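Local coordinates for uncharacterized protein (Bordetella bronchiseptica, PDB 4XG0) that probably acts as a kinase of acid-sugar catabolism, with a sugar-binding N-terminal and a nucleotide-binding C-terminal domain, at residues A129-D133 with Q232-P236; A186-A190 with R202-A206; Q272-L277 with G408-I414. All coordinates share one frame; numbering follows the deposited sequence. Where two conformers were deposited one is given.

Contact 1. Residues A129-D133 with Q232-P236; sequences AWGED and QRAVP
At the N-terminal ends of the neighbouring inner strands 135-139 and 234-238 of the parallel sheet in the sugar-binding domain, the turn after helix 119-130 meets residues 232-236, where Trp130 and Asp133 touch Gln232, Arg233 and Val235. The indole N-H of Trp130 donates to a backbone carbonyl: NE1 lies 2.8 Å from Gln232 O, nearly straight at 166°, with the oxygen in the ring plane and the nitrogen tilted from the carbonyl plane. With chi1 at -177°, Trp130 turns the pyrrole side of its indole toward 232-236, and Val235 CG2 approaches Trp130 CD1 obliquely at 3.3 Å. Leu107 of the adjoining strand 106-110 touches both side chains. Farther along, Arg233 bends at chi3 and brings its guanidinium edge to the Asp133 carbonyl; NE is 3.1 Å from Asp133 O, while NH2 makes only a weak second bond to the same oxygen. Asp133 OD2 stays 4.2 Å from Arg233 NE and well out of the guanidinium plane, a neighbouring charge without a directed bond. A neutral indole and a cationic side chain thus tie turn and strand entry together through main-chain oxygens, alongside the backbone bonds to Ile135, and the carboxylate probably adds only diffuse attraction.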
loop_
_atom_site.group_PDB
_atom_site.type_symbol
_atom_site.label_atom_id
_atom_site.label_comp_id
_atom_site.label_asym_id
_atom_site.label_seq_id
_atom_site.Cartn_x
_atom_site.Cartn_y
_atom_site.Cartn_z
ATOM N N ALA A 129 -19.857 -15.906 2.253
ATOM C CA ALA A 129 -19.963 -15.517 3.650
ATOM C C ALA A 129 -19.674 -14.031 3.805
ATOM O O ALA A 129 -20.163 -13.392 4.747
ATOM C CB ALA A 129 -19.020 -16.339 4.507
ATOM N N TRP A 130 -18.874 -13.488 2.882
ATOM C CA TRP A 130 -18.464 -12.082 2.954
ATOM C C TRP A 130 -19.592 -11.174 2.474
ATOM O O TRP A 130 -19.911 -10.182 3.120
ATOM C CB TRP A 130 -17.179 -11.835 2.153
ATOM C CG TRP A 130 -16.663 -10.419 2.235
ATOM C CD1 TRP A 130 -16.645 -9.495 1.234
ATOM C CD2 TRP A 130 -16.099 -9.766 3.392
ATOM N NE1 TRP A 130 -16.099 -8.304 1.692
ATOM C CE2 TRP A 130 -15.763 -8.453 3.011
ATOM C CE3 TRP A 130 -15.852 -10.169 4.711
ATOM C CZ2 TRP A 130 -15.164 -7.544 3.898
ATOM C CZ3 TRP A 130 -15.274 -9.271 5.587
ATOM C CH2 TRP A 130 -14.952 -7.969 5.182
ATOM N N GLY A 131 -20.224 -11.519 1.359
ATOM C CA GLY A 131 -21.377 -10.745 0.918
ATOM C C GLY A 131 -21.943 -11.218 -0.403
ATOM O O GLY A 131 -21.267 -11.902 -1.170
ATOM N N GLU A 132 -23.183 -10.838 -0.681
ATOM C CA GLU A 132 -23.833 -11.271 -1.905
ATOM C C GLU A 132 -23.168 -10.623 -3.112
ATOM O O GLU A 132 -22.956 -11.268 -4.138
ATOM C CB GLU A 132 -25.329 -10.955 -1.858
ATOM C CG GLU A 132 -26.082 -11.823 -0.859
ATOM C CD GLU A 132 -27.591 -11.787 -1.044
ATOM O OE1 GLU A 132 -28.073 -11.151 -2.006
ATOM O OE2 GLU A 132 -28.299 -12.404 -0.219
ATOM N N ASP A 133 -22.812 -9.352 -2.975
ATOM C CA ASP A 133 -22.125 -8.630 -4.039
ATOM C C ASP A 133 -20.607 -8.834 -3.999
ATOM O O ASP A 133 -19.887 -8.110 -4.665
ATOM C CB ASP A 133 -22.421 -7.127 -3.935
ATOM C CG ASP A 133 -21.773 -6.479 -2.703
ATOM O OD1 ASP A 133 -21.347 -7.213 -1.780
ATOM O OD2 ASP A 133 -21.699 -5.229 -2.656
ATOM N N GLN A 232 -14.917 -2.421 -0.294
ATOM C CA GLN A 232 -15.278 -3.502 0.616
ATOM C C GLN A 232 -15.669 -4.803 -0.090
ATOM O O GLN A 232 -15.352 -5.893 0.385
ATOM C CB GLN A 232 -16.426 -3.056 1.540
ATOM C CG GLN A 232 -16.940 -4.188 2.402
ATOM C CD GLN A 232 -17.842 -3.733 3.524
ATOM O OE1 GLN A 232 -18.066 -2.535 3.721
ATOM N NE2 GLN A 232 -18.351 -4.692 4.285
ATOM N N ARG A 233 -16.333 -4.689 -1.236
ATOM C CA ARG A 233 -16.848 -5.864 -1.940
ATOM C C ARG A 233 -15.744 -6.744 -2.524
ATOM O O ARG A 233 -15.977 -7.922 -2.806
ATOM C CB ARG A 233 -17.821 -5.436 -3.051
ATOM C CG ARG A 233 -17.157 -4.799 -4.263
ATOM C CD ARG A 233 -18.160 -4.300 -5.321
ATOM N NE ARG A 233 -19.014 -5.357 -5.861
ATOM C CZ ARG A 233 -19.415 -5.442 -7.132
ATOM N NH1 ARG A 233 -19.042 -4.537 -8.026
ATOM N NH2 ARG A 233 -20.193 -6.443 -7.518
ATOM N N ALA A 234 -14.556 -6.179 -2.716
ATOM C CA ALA A 234 -13.478 -6.902 -3.390
ATOM C C ALA A 234 -12.687 -7.757 -2.425
ATOM O O ALA A 234 -11.961 -7.229 -1.573
ATOM C CB ALA A 234 -12.559 -5.945 -4.085
ATOM N N VAL A 235 -12.774 -9.070 -2.614
ATOM C CA VAL A 235 -12.098 -10.029 -1.762
ATOM C C VAL A 235 -10.868 -10.616 -2.460
ATOM O O VAL A 235 -10.976 -11.601 -3.210
ATOM C CB VAL A 235 -13.012 -11.209 -1.380
ATOM C CG1 VAL A 235 -12.240 -12.181 -0.502
ATOM C CG2 VAL A 235 -14.305 -10.736 -0.659
ATOM N N PRO A 236 -9.701 -10.017 -2.242
ATOM C CA PRO A 236 -8.521 -10.638 -2.831
ATOM C C PRO A 236 -8.240 -12.027 -2.275
ATOM O O PRO A 236 -8.354 -12.290 -1.081
ATOM C CB PRO A 236 -7.403 -9.680 -2.477
ATOM C CG PRO A 236 -7.901 -8.908 -1.316
ATOM C CD PRO A 236 -9.360 -8.810 -1.461
#

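Contact 2. Residues A186-A190 with R202-A206; sequences AQLAA and RIAAA
Leu188 lays its branched end against the last turn of helix 196-205, CD1 touching the backbone carbonyl of Arg202. The same methyl, Leu188 CD1, is 3.7 Å from Ile203 CG1. Its other methyl turns to the arginine head: Leu188 CD2 is 3.6 Å from Arg202 NH2 and oblique to the guanidinium plane. The two side chains run antiparallel, the leucine toward the helix and the arginine back toward Ala189. Arg202 starts with CG anti to its carbonyl carbon (chi1 -59°) and bends at chi3, which brings the guanidinium edge to the backbone beyond Leu188. There NH1 of Arg202 gives a short bond to Ala189 O (2.6 Å, 157° at the hydrogen). The oxygen lies in the guanidinium plane, yet the nitrogen stands above the carbonyl plane, 51° out of it. A water accepts from both Arg202 NH2 and Ala189 N, so the peptide on either side of Ala189 is held by the same side chain, once directly and once through solvent. NH1 also forms a salt bridge with Glu194. At the far end the CB methyls of Ala186 and Ala206 meet at 4.1 Å. The contact closes the first half of the beta-alpha-beta crossover 186-188, 196-205, 209-212: Leu188 and Ile203 both rest on Val210 of strand 209-212, and Ile203 continues inward to strand 135-139 and to Leu223 and Leu230 of helix 217-230.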
loop_
_atom_site.group_PDB
_atom_site.type_symbol
_atom_site.label_atom_id
_atom_site.label_comp_id
_atom_site.label_asym_id
_atom_site.label_seq_id
_atom_site.Cartn_x
_atom_site.Cartn_y
_atom_site.Cartn_z
ATOM N N ALA A 186 -14.135 -16.439 -14.882
ATOM C CA ALA A 186 -13.591 -15.581 -15.922
ATOM C C ALA A 186 -12.126 -15.269 -15.653
ATOM O O ALA A 186 -11.612 -15.561 -14.585
ATOM C CB ALA A 186 -14.385 -14.291 -15.980
ATOM N N GLN A 187 -11.461 -14.664 -16.633
ATOM C CA GLN A 187 -10.038 -14.370 -16.516
ATOM C C GLN A 187 -9.702 -13.084 -17.281
ATOM O O GLN A 187 -10.214 -12.851 -18.381
ATOM C CB GLN A 187 -9.208 -15.557 -17.030
ATOM C CG GLN A 187 -9.319 -15.797 -18.548
ATOM C CD GLN A 187 -8.943 -17.214 -18.975
ATOM O OE1 GLN A 187 -7.772 -17.534 -19.153
ATOM N NE2 GLN A 187 -9.949 -18.058 -19.170
ATOM N N LEU A 188 -8.847 -12.256 -16.686
ATOM C CA LEU A 188 -8.476 -10.966 -17.227
ATOM C C LEU A 188 -6.969 -10.830 -17.158
ATOM O O LEU A 188 -6.323 -11.486 -16.343
ATOM C CB LEU A 188 -9.001 -9.846 -16.327
ATOM C CG LEU A 188 -10.489 -9.666 -16.145
ATOM C CD1 LEU A 188 -10.726 -8.571 -15.138
ATOM C CD2 LEU A 188 -11.124 -9.337 -17.491
ATOM N N ALA A 189 -6.414 -9.937 -17.971
ATOM C CA ALA A 189 -5.037 -9.492 -17.770
ATOM C C ALA A 189 -4.948 -7.984 -17.968
ATOM O O ALA A 189 -5.536 -7.458 -18.910
ATOM C CB ALA A 189 -4.119 -10.209 -18.735
ATOM N N ALA A 190 -4.232 -7.267 -17.096
ATOM C CA ALA A 190 -4.031 -5.832 -17.344
ATOM C C ALA A 190 -3.415 -5.608 -18.725
ATOM O O ALA A 190 -2.547 -6.358 -19.168
ATOM C CB ALA A 190 -3.157 -5.202 -16.282
ATOM N N ARG A 202 -13.046 -3.472 -15.197
ATOM C CA ARG A 202 -13.124 -4.784 -15.832
ATOM C C ARG A 202 -13.292 -5.933 -14.822
ATOM O O ARG A 202 -13.909 -6.956 -15.137
ATOM C CB ARG A 202 -11.902 -5.020 -16.728
ATOM C CG ARG A 202 -11.759 -3.983 -17.836
ATOM C CD ARG A 202 -10.886 -4.484 -18.967
ATOM N NE ARG A 202 -9.476 -4.619 -18.604
ATOM C CZ ARG A 202 -8.745 -5.716 -18.779
ATOM N NH1 ARG A 202 -7.471 -5.719 -18.431
ATOM N NH2 ARG A 202 -9.269 -6.818 -19.295
ATOM N N ILE A 203 -12.737 -5.787 -13.616
ATOM C CA ILE A 203 -12.906 -6.829 -12.614
ATOM C C ILE A 203 -14.367 -6.856 -12.143
ATOM O O ILE A 203 -14.947 -7.919 -11.902
ATOM C CB ILE A 203 -11.968 -6.614 -11.420
ATOM C CG1 ILE A 203 -10.526 -6.922 -11.817
ATOM C CG2 ILE A 203 -12.392 -7.475 -10.239
ATOM C CD1 ILE A 203 -9.484 -6.402 -10.789
ATOM N N ALA A 204 -14.963 -5.682 -11.999
ATOM C CA ALA A 204 -16.354 -5.604 -11.574
ATOM C C ALA A 204 -17.258 -6.262 -12.619
ATOM O O ALA A 204 -18.195 -6.983 -12.282
ATOM C CB ALA A 204 -16.770 -4.148 -11.369
ATOM N N ALA A 205 -16.961 -6.010 -13.889
ATOM C CA ALA A 205 -17.736 -6.592 -14.979
ATOM C C ALA A 205 -17.660 -8.121 -14.985
ATOM O O ALA A 205 -18.588 -8.796 -15.455
ATOM C CB ALA A 205 -17.265 -6.031 -16.314
ATOM N N ALA A 206 -16.563 -8.659 -14.456
ATOM C CA ALA A 206 -16.302 -10.101 -14.478
ATOM C C ALA A 206 -16.738 -10.790 -13.187
ATOM O O ALA A 206 -16.336 -11.912 -12.907
ATOM C CB ALA A 206 -14.815 -10.359 -14.734
HETATM O O HOH W 1 -8.362 -9.194 -20.359
#

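Contact 3. Residues Q272-L277 with G408-I414; sequences QQAAAL and GEQDVLI
Gln273 lies lengthwise under the turn that opens helix 412-421, where that turn packs on helix 268-279 in the nucleotide-binding domain, beside its mixed sheet. Chi1 of -66° sets its CG opposite the carbonyl carbon, and the straight chain from there carries the amide along the turn to Val412. Gln273 CB is 3.7 Å from Leu413 CD1, and the amide carbon CD of Gln273 is 3.4 Å from Val412 CG1, the two side chains crossing at a slant. On the backbone side, Gln273 CA makes a CA-H...O contact of 3.4 Å with Gln410 O, a sign of how closely the turn sits on the helix. Ala276 faces the same turn, its CB 3.6 Å from Gln410 CG. One turn farther on, Leu277 and Ile414 lie alongside, pointing opposite ways, CD1 of Leu277 3.7 Å from CG1 of Ile414, while Ile414 CD1 comes within 3.6 Å of Ala276 O. Around this first shell, the type I turn from Glu409 to Val412 sets the course of the backbone, closed by Val412 N bonding to Glu409 O. The buried amide of Gln273 is fixed from outside: OE1 takes a bond from Lys403 of strand 399-403, and NE2 donates to the carbonyl of Phe407. Leu413 and Leu277 go on to Val263 and Val261 of strand 259-263, tying both helices to the sheet. Two waters bridge the segments. One links Gln272 O to Gln410 OE1; the other donates to Gln273 O and to Gln410 O, and accepts from Leu413 N at 3.0 Å.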
loop_
_atom_site.group_PDB
_atom_site.type_symbol
_atom_site.label_atom_id
_atom_site.label_comp_id
_atom_site.label_asym_id
_atom_site.label_seq_id
_atom_site.Cartn_x
_atom_site.Cartn_y
_atom_site.Cartn_z
ATOM N N GLN A 272 16.614 16.949 -10.739
ATOM C CA GLN A 272 16.120 15.825 -11.552
ATOM C C GLN A 272 14.958 15.119 -10.842
ATOM O O GLN A 272 13.931 14.800 -11.454
ATOM C CB GLN A 272 17.246 14.819 -11.835
ATOM C CG GLN A 272 18.311 15.382 -12.763
ATOM C CD GLN A 272 19.328 14.347 -13.173
ATOM O OE1 GLN A 272 19.155 13.151 -12.911
ATOM N NE2 GLN A 272 20.396 14.795 -13.841
ATOM N N GLN A 273 15.123 14.893 -9.543
ATOM C CA GLN A 273 14.055 14.316 -8.727
ATOM C C GLN A 273 12.804 15.173 -8.703
ATOM O O GLN A 273 11.674 14.646 -8.735
ATOM C CB GLN A 273 14.570 14.090 -7.307
ATOM C CG GLN A 273 15.656 13.037 -7.275
ATOM C CD GLN A 273 16.546 13.098 -6.041
ATOM O OE1 GLN A 273 16.301 13.867 -5.111
ATOM N NE2 GLN A 273 17.560 12.248 -6.016
ATOM N N ALA A 274 12.977 16.492 -8.630
ATOM C CA ALA A 274 11.818 17.395 -8.651
ATOM C C ALA A 274 11.137 17.325 -10.026
ATOM O O ALA A 274 9.907 17.213 -10.134
ATOM C CB ALA A 274 12.228 18.824 -8.334
ATOM N N ALA A 275 11.934 17.373 -11.066
ATOM C CA ALA A 275 11.402 17.281 -12.424
ATOM C C ALA A 275 10.570 16.015 -12.584
ATOM O O ALA A 275 9.482 16.052 -13.145
ATOM C CB ALA A 275 12.519 17.317 -13.439
ATOM N N ALA A 276 11.069 14.891 -12.074
ATOM C CA ALA A 276 10.343 13.627 -12.174
ATOM C C ALA A 276 9.005 13.644 -11.428
ATOM O O ALA A 276 8.007 13.128 -11.937
ATOM C CB ALA A 276 11.211 12.474 -11.681
ATOM N N LEU A 277 8.992 14.225 -10.225
ATOM C CA LEU A 277 7.773 14.326 -9.437
ATOM C C LEU A 277 6.775 15.237 -10.149
ATOM O O LEU A 277 5.582 14.931 -10.200
ATOM C CB LEU A 277 8.070 14.823 -8.037
ATOM C CG LEU A 277 6.867 15.023 -7.124
ATOM C CD1 LEU A 277 6.090 13.734 -6.994
ATOM C CD2 LEU A 277 7.317 15.527 -5.791
ATOM N N GLY A 408 19.996 9.789 -3.731
ATOM C CA GLY A 408 18.897 8.990 -4.282
ATOM C C GLY A 408 18.781 8.989 -5.805
ATOM O O GLY A 408 19.352 9.849 -6.477
ATOM N N GLU A 409 18.048 8.013 -6.336
ATOM C CA GLU A 409 17.713 7.957 -7.758
ATOM C C GLU A 409 16.616 8.947 -8.100
ATOM O O GLU A 409 15.959 9.523 -7.216
ATOM C CB GLU A 409 17.225 6.558 -8.145
ATOM C CG GLU A 409 18.205 5.483 -7.918
ATOM C CD GLU A 409 19.194 5.418 -9.049
ATOM O OE1 GLU A 409 18.792 4.954 -10.142
ATOM O OE2 GLU A 409 20.347 5.862 -8.849
ATOM N N GLN A 410 16.387 9.080 -9.405
ATOM C CA GLN A 410 15.459 10.063 -9.954
ATOM C C GLN A 410 14.039 10.010 -9.376
ATOM O O GLN A 410 13.409 11.056 -9.188
ATOM C CB GLN A 410 15.385 9.883 -11.473
ATOM C CG GLN A 410 14.261 10.657 -12.089
ATOM C CD GLN A 410 14.219 10.547 -13.581
ATOM O OE1 GLN A 410 14.998 11.212 -14.279
ATOM N NE2 GLN A 410 13.320 9.696 -14.098
ATOM N N ASP A 411 13.535 8.793 -9.117
ATOM C CA ASP A 411 12.149 8.613 -8.635
ATOM C C ASP A 411 12.006 8.707 -7.112
ATOM O O ASP A 411 10.924 8.467 -6.585
ATOM C CB ASP A 411 11.560 7.273 -9.124
ATOM C CG ASP A 411 12.205 6.060 -8.465
ATOM O OD1 ASP A 411 13.217 6.246 -7.744
ATOM O OD2 ASP A 411 11.754 4.906 -8.741
ATOM N N VAL A 412 13.045 9.155 -6.417
ATOM C CA VAL A 412 13.038 9.049 -4.949
ATOM C C VAL A 412 11.994 9.929 -4.266
ATOM O O VAL A 412 11.457 9.527 -3.226
ATOM C CB VAL A 412 14.416 9.283 -4.318
ATOM C CG1 VAL A 412 14.815 10.739 -4.387
ATOM C CG2 VAL A 412 14.393 8.807 -2.857
ATOM N N LEU A 413 11.650 11.089 -4.825
ATOM C CA LEU A 413 10.637 11.929 -4.161
ATOM C C LEU A 413 9.235 11.359 -4.413
ATOM O O LEU A 413 8.352 11.451 -3.556
ATOM C CB LEU A 413 10.723 13.383 -4.585
ATOM C CG LEU A 413 12.048 14.095 -4.283
ATOM C CD1 LEU A 413 12.069 15.482 -4.905
ATOM C CD2 LEU A 413 12.274 14.198 -2.810
ATOM N N ILE A 414 9.041 10.773 -5.596
ATOM C CA ILE A 414 7.800 10.082 -5.906
ATOM C C ILE A 414 7.613 8.938 -4.907
ATOM O O ILE A 414 6.546 8.789 -4.269
ATOM C CB ILE A 414 7.822 9.545 -7.352
ATOM C CG1 ILE A 414 7.826 10.715 -8.324
ATOM C CG2 ILE A 414 6.636 8.655 -7.610
ATOM C CD1 ILE A 414 8.193 10.315 -9.739
HETATM O O HOH W 2 14.129 13.977 -14.127
HETATM O O HOH W 3 11.404 12.040 -7.657
#

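Overall arrangement
Contacts 1 and 2 serve one parallel sheet in the sugar-binding domain; contact 2 is nested within the chain loop closed by contact 1, their centres lie 16 Å apart, and Arg233 touches Ala204 between them. Contact 3 belongs to the nucleotide-binding domain, its centre 38 Å from that of contact 1. Contacts 1 and 3 are partly buried, contact 2 a surface contact. In contacts 1 and 2 an arginine grips a backbone carbonyl, but contact 1 adds a bond from a buried indole, contact 2 a water bridge. Contact 3 has the largest buried area and joins helix 268-279 to the turn and first residues of helix 412-421, combining apolar packing with a buried glutamine and two bridging waters.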